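Local coordinates for protein amidohydrolase (Xanthomonas campestris pv. campestris, PDB 4DZH) that probably deaminates adenosine-type nucleosides such as 5'-methylthioadenosine, as a zinc-containing member of the amidohydrolase superfamily, at residues D68-P73 with V384-L389; E115-G120 with E138-A143. One frame throughout, in Å; residues are numbered along the deposited sequence.

Contact 1 (D68-P73 with V384-L389)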
ATOM      1  N   ASP A  68      -3.200  -6.200  23.349  1.00 26.52           N
ATOM      2  CA  ASP A  68      -3.929  -6.187  22.067  1.00 27.98           C
ATOM      3  C   ASP A  68      -2.970  -6.230  20.880  1.00 28.26           C
ATOM      4  O   ASP A  68      -3.404  -6.209  19.706  1.00 27.10           O
ATOM      5  CB  ASP A  68      -4.813  -4.935  21.945  1.00 31.06           C
ATOM      6  CG  ASP A  68      -5.984  -4.930  22.935  1.00 41.79           C
ATOM      7  OD1 ASP A  68      -6.571  -6.012  23.191  1.00 42.03           O
ATOM      8  OD2 ASP A  68      -6.323  -3.835  23.441  1.00 50.11           O
ATOM      9  N   ALA A  69      -1.677  -6.305  21.169  1.00 26.01           N
ATOM     10  CA  ALA A  69      -0.675  -6.061  20.118  1.00 21.18           C
ATOM     11  C   ALA A  69       0.008  -7.348  19.727  1.00 24.90           C
ATOM     12  O   ALA A  69       0.102  -8.272  20.553  1.00 25.34           O
ATOM     13  CB  ALA A  69       0.392  -5.059  20.599  1.00 22.00           C
ATOM     14  N   ALA A  70       0.536  -7.383  18.494  1.00 23.20           N
ATOM     15  CA  ALA A  70       1.530  -8.383  18.084  1.00 24.27           C
ATOM     16  C   ALA A  70       2.903  -7.796  18.342  1.00 21.96           C
ATOM     17  O   ALA A  70       3.159  -6.630  18.056  1.00 21.52           O
ATOM     18  CB  ALA A  70       1.397  -8.689  16.612  1.00 24.70           C
ATOM     19  N   LEU A  71       3.807  -8.598  18.903  1.00 22.08           N
ATOM     20  CA  LEU A  71       5.206  -8.209  19.054  1.00 21.19           C
ATOM     21  C   LEU A  71       6.026  -9.021  18.050  1.00 21.01           C
ATOM     22  O   LEU A  71       5.909 -10.248  17.996  1.00 22.47           O
ATOM     23  CB  LEU A  71       5.674  -8.477  20.503  1.00 23.11           C
ATOM     24  CG  LEU A  71       7.106  -8.061  20.879  1.00 22.76           C
ATOM     25  CD1 LEU A  71       7.394  -6.581  20.802  1.00 22.69           C
ATOM     26  CD2 LEU A  71       7.395  -8.545  22.314  1.00 25.72           C
ATOM     27  N   MET A  72       6.792  -8.329  17.217  1.00 21.15           N
ATOM     28  CA  MET A  72       7.605  -8.965  16.171  1.00 20.91           C
ATOM     29  C   MET A  72       8.975  -8.255  16.116  1.00 18.81           C
ATOM     30  O   MET A  72       9.159  -7.177  16.713  1.00 19.30           O
ATOM     31  CB  MET A  72       6.889  -8.834  14.822  1.00 19.82           C
ATOM     32  CG  MET A  72       6.795  -7.421  14.342  1.00 19.84           C
ATOM     33  SD  MET A  72       5.829  -7.331  12.825  1.00 23.40           S
ATOM     34  CE  MET A  72       6.381  -5.719  12.273  1.00 23.75           C
ATOM     35  N   PRO A  73       9.961  -8.854  15.408  1.00 18.30           N
ATOM     36  CA  PRO A  73      11.246  -8.158  15.206  1.00 17.44           C
ATOM     37  C   PRO A  73      11.030  -6.910  14.365  1.00 16.59           C
ATOM     38  O   PRO A  73      10.089  -6.885  13.557  1.00 19.51           O
ATOM     39  CB  PRO A  73      12.068  -9.161  14.389  1.00 19.88           C
ATOM     40  CG  PRO A  73      11.414 -10.530  14.617  1.00 19.15           C
ATOM     41  CD  PRO A  73       9.928 -10.160  14.712  1.00 20.52           C
ATOM     42  N   VAL A 384       2.690  -4.007  17.226  1.00 16.05           N
ATOM     43  CA  VAL A 384       1.687  -3.557  16.234  1.00 14.58           C
ATOM     44  C   VAL A 384       0.332  -3.729  16.911  1.00 19.43           C
ATOM     45  O   VAL A 384      -0.041  -4.860  17.213  1.00 19.84           O
ATOM     46  CB  VAL A 384       1.762  -4.418  14.940  1.00 15.53           C
ATOM     47  CG1 VAL A 384       0.817  -3.835  13.888  1.00 15.65           C
ATOM     48  CG2 VAL A 384       3.154  -4.373  14.389  1.00 19.66           C
ATOM     49  N   ASP A 385      -0.402  -2.627  17.104  1.00 20.15           N
ATOM     50  CA  ASP A 385      -1.782  -2.713  17.630  1.00 22.88           C
ATOM     51  C   ASP A 385      -2.634  -3.469  16.635  1.00 24.42           C
ATOM     52  O   ASP A 385      -2.694  -3.052  15.482  1.00 33.00           O
ATOM     53  CB  ASP A 385      -2.348  -1.315  17.820  1.00 21.82           C
ATOM     54  CG  ASP A 385      -3.789  -1.335  18.287  1.00 27.60           C
ATOM     55  OD1 ASP A 385      -4.134  -2.243  19.084  1.00 24.28           O
ATOM     56  OD2 ASP A 385      -4.567  -0.468  17.825  1.00 32.17           O
ATOM     57  N   LEU A 386      -3.256  -4.581  17.022  1.00 19.40           N
ATOM     58  CA  LEU A 386      -4.144  -5.351  16.143  1.00 15.08           C
ATOM     59  C   LEU A 386      -5.644  -5.184  16.533  1.00 21.08           C
ATOM     60  O   LEU A 386      -6.545  -5.754  15.880  1.00 21.33           O
ATOM     61  CB  LEU A 386      -3.733  -6.804  16.009  1.00 19.40           C
ATOM     62  CG  LEU A 386      -2.401  -7.037  15.298  1.00 18.91           C
ATOM     63  CD1 LEU A 386      -2.140  -8.536  15.292  1.00 22.11           C
ATOM     64  CD2 LEU A 386      -2.391  -6.480  13.850  1.00 20.84           C
ATOM     65  N   SER A 387      -5.888  -4.403  17.579  1.00 22.45           N
ATOM     66  CA  SER A 387      -7.248  -4.219  18.070  1.00 23.06           C
ATOM     67  C   SER A 387      -7.981  -3.164  17.242  1.00 23.54           C
ATOM     68  O   SER A 387      -9.207  -3.014  17.376  1.00 23.86           O
ATOM     69  CB  SER A 387      -7.210  -3.828  19.546  1.00 20.98           C
ATOM     70  OG  SER A 387      -6.784  -2.479  19.709  1.00 21.73           O
ATOM     71  N   ALA A 388      -7.255  -2.425  16.400  1.00 19.28           N
ATOM     72  CA  ALA A 388      -7.928  -1.459  15.491  1.00 20.84           C
ATOM     73  C   ALA A 388      -8.925  -2.169  14.597  1.00 20.01           C
ATOM     74  O   ALA A 388      -8.735  -3.331  14.230  1.00 18.02           O
ATOM     75  CB  ALA A 388      -6.890  -0.713  14.644  1.00 20.18           C
ATOM     76  N   LEU A 389     -10.033  -1.512  14.245  1.00 18.05           N
ATOM     77  CA  LEU A 389     -11.039  -2.212  13.504  1.00 14.19           C
ATOM     78  C   LEU A 389     -10.533  -2.634  12.103  1.00 12.95           C
ATOM     79  O   LEU A 389     -11.054  -3.581  11.509  1.00 15.89           O
ATOM     80  CB  LEU A 389     -12.311  -1.346  13.410  1.00 17.45           C
ATOM     81  CG  LEU A 389     -12.267   0.006  12.748  1.00 20.42           C
ATOM     82  CD1 LEU A 389     -12.615  -0.213  11.291  1.00 19.65           C
ATOM     83  CD2 LEU A 389     -13.295   0.916  13.384  1.00 21.45           C
TER
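Val384, which loses more surface here than any other residue of the pair of segments, is gripped through its backbone by Ala70. Val384 N donates to Ala70 O at 2.8 Å, and Ala70 N returns a bond to Val384 O. This makes the two residues an antiparallel hydrogen-bonded pair. The neighbouring pair, Ala69 with Asp385, is the non-hydrogen-bonded kind, and its alpha carbons come within 4.3 Å; here Ala69 CA approaches Val384 O at 3.2 Å in a CA-H...O contact.

On the sheet face it shares with Ala70, Val384 CG2 meets Met72 CE at 4.1 Å, the two side chains crossing at a slant. Met72 turns CG between its backbone N and carbonyl carbon (chi1 67°), then runs extended, which carries CE to the valine. Phe327 of helix 326-341 packs against both. Past the strand, Leu386 brings CD1 to 3.8 Å from Ala70 CB.

Strand 381-385, coming after the barrel in the chain, returns to pair antiparallel with the start of strand 69-80, whose later part carries the zinc ligand His79. This is consistent with the small beta domain that the two chain ends build beside the TIM barrel in this superfamily. Ala69 and Leu71 also form backbone hydrogen bonds with Tyr22, and Leu71 with Val24.

Asp68, at the corner where the chain turns into its strand, accepts from Leu386 N through its carbonyl O (3.1 Å). Its CB lies 3.6 Å from Ser387 CB. At the end of strand 381-385, Asp385 OD1 closes an Asx turn: it takes Ser387 N from above the carboxylate plane and Ser387 OG, at 2.7 Å, on its syn lone pair.

Contact 2 (E115-G120 with E138-A143)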
ATOM      1  N   GLU A 115      24.991  18.703   5.394  0.53 24.44           N
ATOM      2  CA  GLU A 115      23.751  19.147   6.026  0.53 24.43           C
ATOM      3  C   GLU A 115      22.556  18.433   5.412  0.53 22.25           C
ATOM      4  O   GLU A 115      21.669  17.957   6.123  0.53 22.19           O
ATOM      5  CB  GLU A 115      23.566  20.663   5.895  0.53 27.25           C
ATOM      6  CG  GLU A 115      24.606  21.468   6.646  0.53 30.13           C
ATOM      7  CD  GLU A 115      24.440  21.379   8.148  0.53 30.32           C
ATOM      8  OE1 GLU A 115      23.293  21.497   8.644  0.53 31.37           O
ATOM      9  OE2 GLU A 115      25.473  21.200   8.837  0.53 34.19           O
ATOM     10  N   PHE A 116      22.530  18.393   4.085  1.00 23.32           N
ATOM     11  CA  PHE A 116      21.429  17.760   3.378  1.00 26.08           C
ATOM     12  C   PHE A 116      21.335  16.280   3.783  1.00 21.73           C
ATOM     13  O   PHE A 116      20.255  15.748   4.086  1.00 19.54           O
ATOM     14  CB  PHE A 116      21.647  17.908   1.876  1.00 22.14           C
ATOM     15  CG  PHE A 116      20.640  17.139   1.027  1.00 19.80           C
ATOM     16  CD1 PHE A 116      19.376  17.663   0.770  1.00 21.53           C
ATOM     17  CD2 PHE A 116      20.978  15.897   0.505  1.00 22.68           C
ATOM     18  CE1 PHE A 116      18.446  16.951   0.001  1.00 23.00           C
ATOM     19  CE2 PHE A 116      20.051  15.178  -0.295  1.00 22.90           C
ATOM     20  CZ  PHE A 116      18.797  15.709  -0.539  1.00 22.09           C
ATOM     21  N   VAL A 117      22.485  15.626   3.801  1.00 21.31           N
ATOM     22  CA  VAL A 117      22.490  14.216   4.139  1.00 18.14           C
ATOM     23  C   VAL A 117      22.092  13.993   5.589  1.00 18.84           C
ATOM     24  O   VAL A 117      21.337  13.070   5.910  1.00 17.55           O
ATOM     25  CB  VAL A 117      23.830  13.616   3.790  1.00 17.80           C
ATOM     26  CG1 VAL A 117      23.997  12.229   4.378  1.00 18.14           C
ATOM     27  CG2 VAL A 117      23.991  13.597   2.293  1.00 19.65           C
ATOM     28  N   ALA A 118      22.577  14.834   6.498  1.00 18.54           N
ATOM     29  CA  ALA A 118      22.166  14.663   7.878  1.00 17.76           C
ATOM     30  C   ALA A 118      20.664  14.903   8.086  1.00 17.41           C
ATOM     31  O   ALA A 118      20.018  14.145   8.817  1.00 17.09           O
ATOM     32  CB  ALA A 118      22.992  15.566   8.828  1.00 17.98           C
ATOM     33  N   ASP A 119      20.114  15.956   7.477  1.00 19.06           N
ATOM     34  CA  ASP A 119      18.721  16.300   7.709  1.00 20.80           C
ATOM     35  C   ASP A 119      17.811  15.217   7.071  1.00 13.13           C
ATOM     36  O   ASP A 119      16.814  14.801   7.698  1.00 16.24           O
ATOM     37  CB  ASP A 119      18.391  17.663   7.108  1.00 24.02           C
ATOM     38  CG  ASP A 119      19.023  18.833   7.895  1.00 28.64           C
ATOM     39  OD1 ASP A 119      19.552  18.599   9.003  1.00 26.83           O
ATOM     40  OD2 ASP A 119      18.969  19.970   7.368  1.00 28.66           O
ATOM     41  N   GLY A 120      18.152  14.795   5.853  1.00 15.93           N
ATOM     42  CA  GLY A 120      17.344  13.808   5.151  1.00 17.48           C
ATOM     43  C   GLY A 120      17.368  12.449   5.859  1.00 13.93           C
ATOM     44  O   GLY A 120      16.342  11.771   5.989  1.00 14.45           O
ATOM     45  N   GLU A 138      21.860   1.215   3.982  1.00 15.34           N
ATOM     46  CA  GLU A 138      21.932   2.564   3.428  1.00 13.71           C
ATOM     47  C   GLU A 138      22.928   2.666   2.270  1.00 14.07           C
ATOM     48  O   GLU A 138      23.998   2.056   2.276  1.00 17.23           O
ATOM     49  CB  GLU A 138      22.408   3.521   4.542  1.00 16.49           C
ATOM     50  CG  GLU A 138      22.305   4.997   4.153  1.00 16.53           C
ATOM     51  CD  GLU A 138      20.881   5.437   3.771  1.00 16.49           C
ATOM     52  OE1 GLU A 138      19.855   5.115   4.466  1.00 17.15           O
ATOM     53  OE2 GLU A 138      20.799   6.176   2.789  1.00 18.16           O
ATOM     54  N   ASN A 139      22.564   3.480   1.265  1.00 13.29           N
ATOM     55  CA  ASN A 139      23.423   3.594   0.092  1.00 16.54           C
ATOM     56  C   ASN A 139      23.410   5.059  -0.359  1.00 15.20           C
ATOM     57  O   ASN A 139      22.541   5.463  -1.130  1.00 16.03           O
ATOM     58  CB  ASN A 139      22.823   2.649  -0.972  1.00 15.36           C
ATOM     59  CG  ASN A 139      23.656   2.529  -2.222  1.00 22.13           C
ATOM     60  OD1 ASN A 139      24.433   3.394  -2.551  1.00 22.72           O
ATOM     61  ND2 ASN A 139      23.438   1.434  -2.973  1.00 24.64           N
ATOM     62  N   TYR A 140      24.322   5.881   0.174  1.00 14.84           N
ATOM     63  CA  TYR A 140      24.328   7.300  -0.192  1.00 18.32           C
ATOM     64  C   TYR A 140      25.703   7.957   0.027  1.00 19.64           C
ATOM     65  O   TYR A 140      26.588   7.407   0.735  1.00 16.96           O
ATOM     66  CB  TYR A 140      23.259   8.119   0.533  1.00 16.18           C
ATOM     67  CG  TYR A 140      22.696   9.267  -0.330  1.00 20.18           C
ATOM     68  CD1 TYR A 140      21.880   8.999  -1.446  1.00 21.94           C
ATOM     69  CD2 TYR A 140      23.013  10.608  -0.049  1.00 21.64           C
ATOM     70  CE1 TYR A 140      21.387  10.015  -2.209  1.00 23.22           C
ATOM     71  CE2 TYR A 140      22.530  11.629  -0.829  1.00 23.00           C
ATOM     72  CZ  TYR A 140      21.711  11.334  -1.902  1.00 26.48           C
ATOM     73  OH  TYR A 140      21.202  12.356  -2.687  1.00 30.30           O
ATOM     74  N   PHE A 141      25.868   9.122  -0.624  1.00 16.92           N
ATOM     75  CA  PHE A 141      27.042   9.964  -0.448  1.00 15.81           C
ATOM     76  C   PHE A 141      27.083  10.427   0.988  1.00 20.62           C
ATOM     77  O   PHE A 141      26.073  10.465   1.666  1.00 18.13           O
ATOM     78  CB  PHE A 141      26.958  11.155  -1.411  1.00 19.20           C
ATOM     79  CG  PHE A 141      26.859  10.746  -2.867  1.00 20.78           C
ATOM     80  CD1 PHE A 141      27.993  10.361  -3.568  1.00 21.56           C
ATOM     81  CD2 PHE A 141      25.640  10.763  -3.515  1.00 23.46           C
ATOM     82  CE1 PHE A 141      27.924   9.977  -4.898  1.00 25.19           C
ATOM     83  CE2 PHE A 141      25.549  10.387  -4.851  1.00 26.05           C
ATOM     84  CZ  PHE A 141      26.703   9.994  -5.533  1.00 25.23           C
ATOM     85  N   PHE A 142      28.279  10.810   1.444  1.00 20.05           N
ATOM     86  CA  PHE A 142      28.422  11.280   2.830  1.00 19.89           C
ATOM     87  C   PHE A 142      28.003  10.220   3.844  1.00 17.80           C
ATOM     88  O   PHE A 142      27.358  10.527   4.848  1.00 17.55           O
ATOM     89  CB  PHE A 142      27.759  12.652   3.067  1.00 21.85           C
ATOM     90  CG  PHE A 142      28.387  13.755   2.256  1.00 22.32           C
ATOM     91  CD1 PHE A 142      27.988  13.983   0.932  1.00 21.67           C
ATOM     92  CD2 PHE A 142      29.422  14.509   2.784  1.00 25.53           C
ATOM     93  CE1 PHE A 142      28.594  14.963   0.177  1.00 24.72           C
ATOM     94  CE2 PHE A 142      30.030  15.492   2.033  1.00 28.95           C
ATOM     95  CZ  PHE A 142      29.617  15.725   0.730  1.00 29.61           C
ATOM     96  N   ALA A 143      28.453   8.993   3.570  1.00 19.81           N
ATOM     97  CA  ALA A 143      28.221   7.864   4.468  1.00 20.18           C
ATOM     98  C   ALA A 143      28.774   8.133   5.855  1.00 18.30           C
ATOM     99  O   ALA A 143      28.218   7.615   6.825  1.00 22.02           O
ATOM    100  CB  ALA A 143      28.841   6.579   3.889  1.00 20.08           C
TER
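Val117 projects from helix 114-130 into the bend formed by Tyr140, Phe141 and Phe142, and both its methyls lie against that bend. CG2 also comes to the edge of the Tyr140 ring, near the ring plane, 3.9 Å from CD2, and rests 4.0 Å from Phe142 CB. CG1, set anti to the backbone N (chi1 168°), lies near the carbonyl oxygens of Phe141 and Phe142, 3.8 Å from Phe142 O.

The preceding residue, Phe116, crosses the tyrosine side chain at about a right angle. Tyr140 OH stands at the edge of the Phe116 ring, near its plane, 3.9 Å from CE2. That oxygen is not left to an apolar neighbour alone, because it is hydrogen-bonded to Glu108.

Phe141 folds back within its own segment, placing CD2 over the centre of one Tyr140 face, 4.1 Å above the plane. Phe142 offers CB to Val117, while its ring, with CG anti to the carbonyl carbon (chi1 -63°), meets Trp170; Phe142 occupies the N-cap position of helix 143-152.

No hydrogen bond links the two segments, which meet by van der Waals contact. They set a barrel helix against the loop that leaves the C-terminal end of strand 133-139, where the side chain of Tyr140 is about 4 Å from that of the zinc ligand His81, as befits the loops around the metal site of an amidohydrolase TIM barrel.

In the fold
Contacts 1 and 2 share one sheet, for strand 69-80 of the first and strand 133-139 of the second are neighbours in it, running parallel. They sit far apart along it: their centres are 32 Å apart and their nearest atoms about 17 Å. In the chain, residues 115-143 of contact 2 fall between the two segments of contact 1, which are 311 residues apart at their closest ends. The two differ in their relation to the metal. In contact 2 the Tyr140 side chain is about 8 Å from a bound zinc, whereas contact 1 lies away from the metal sites and brings Ser387 against Arg439 of the second subunit.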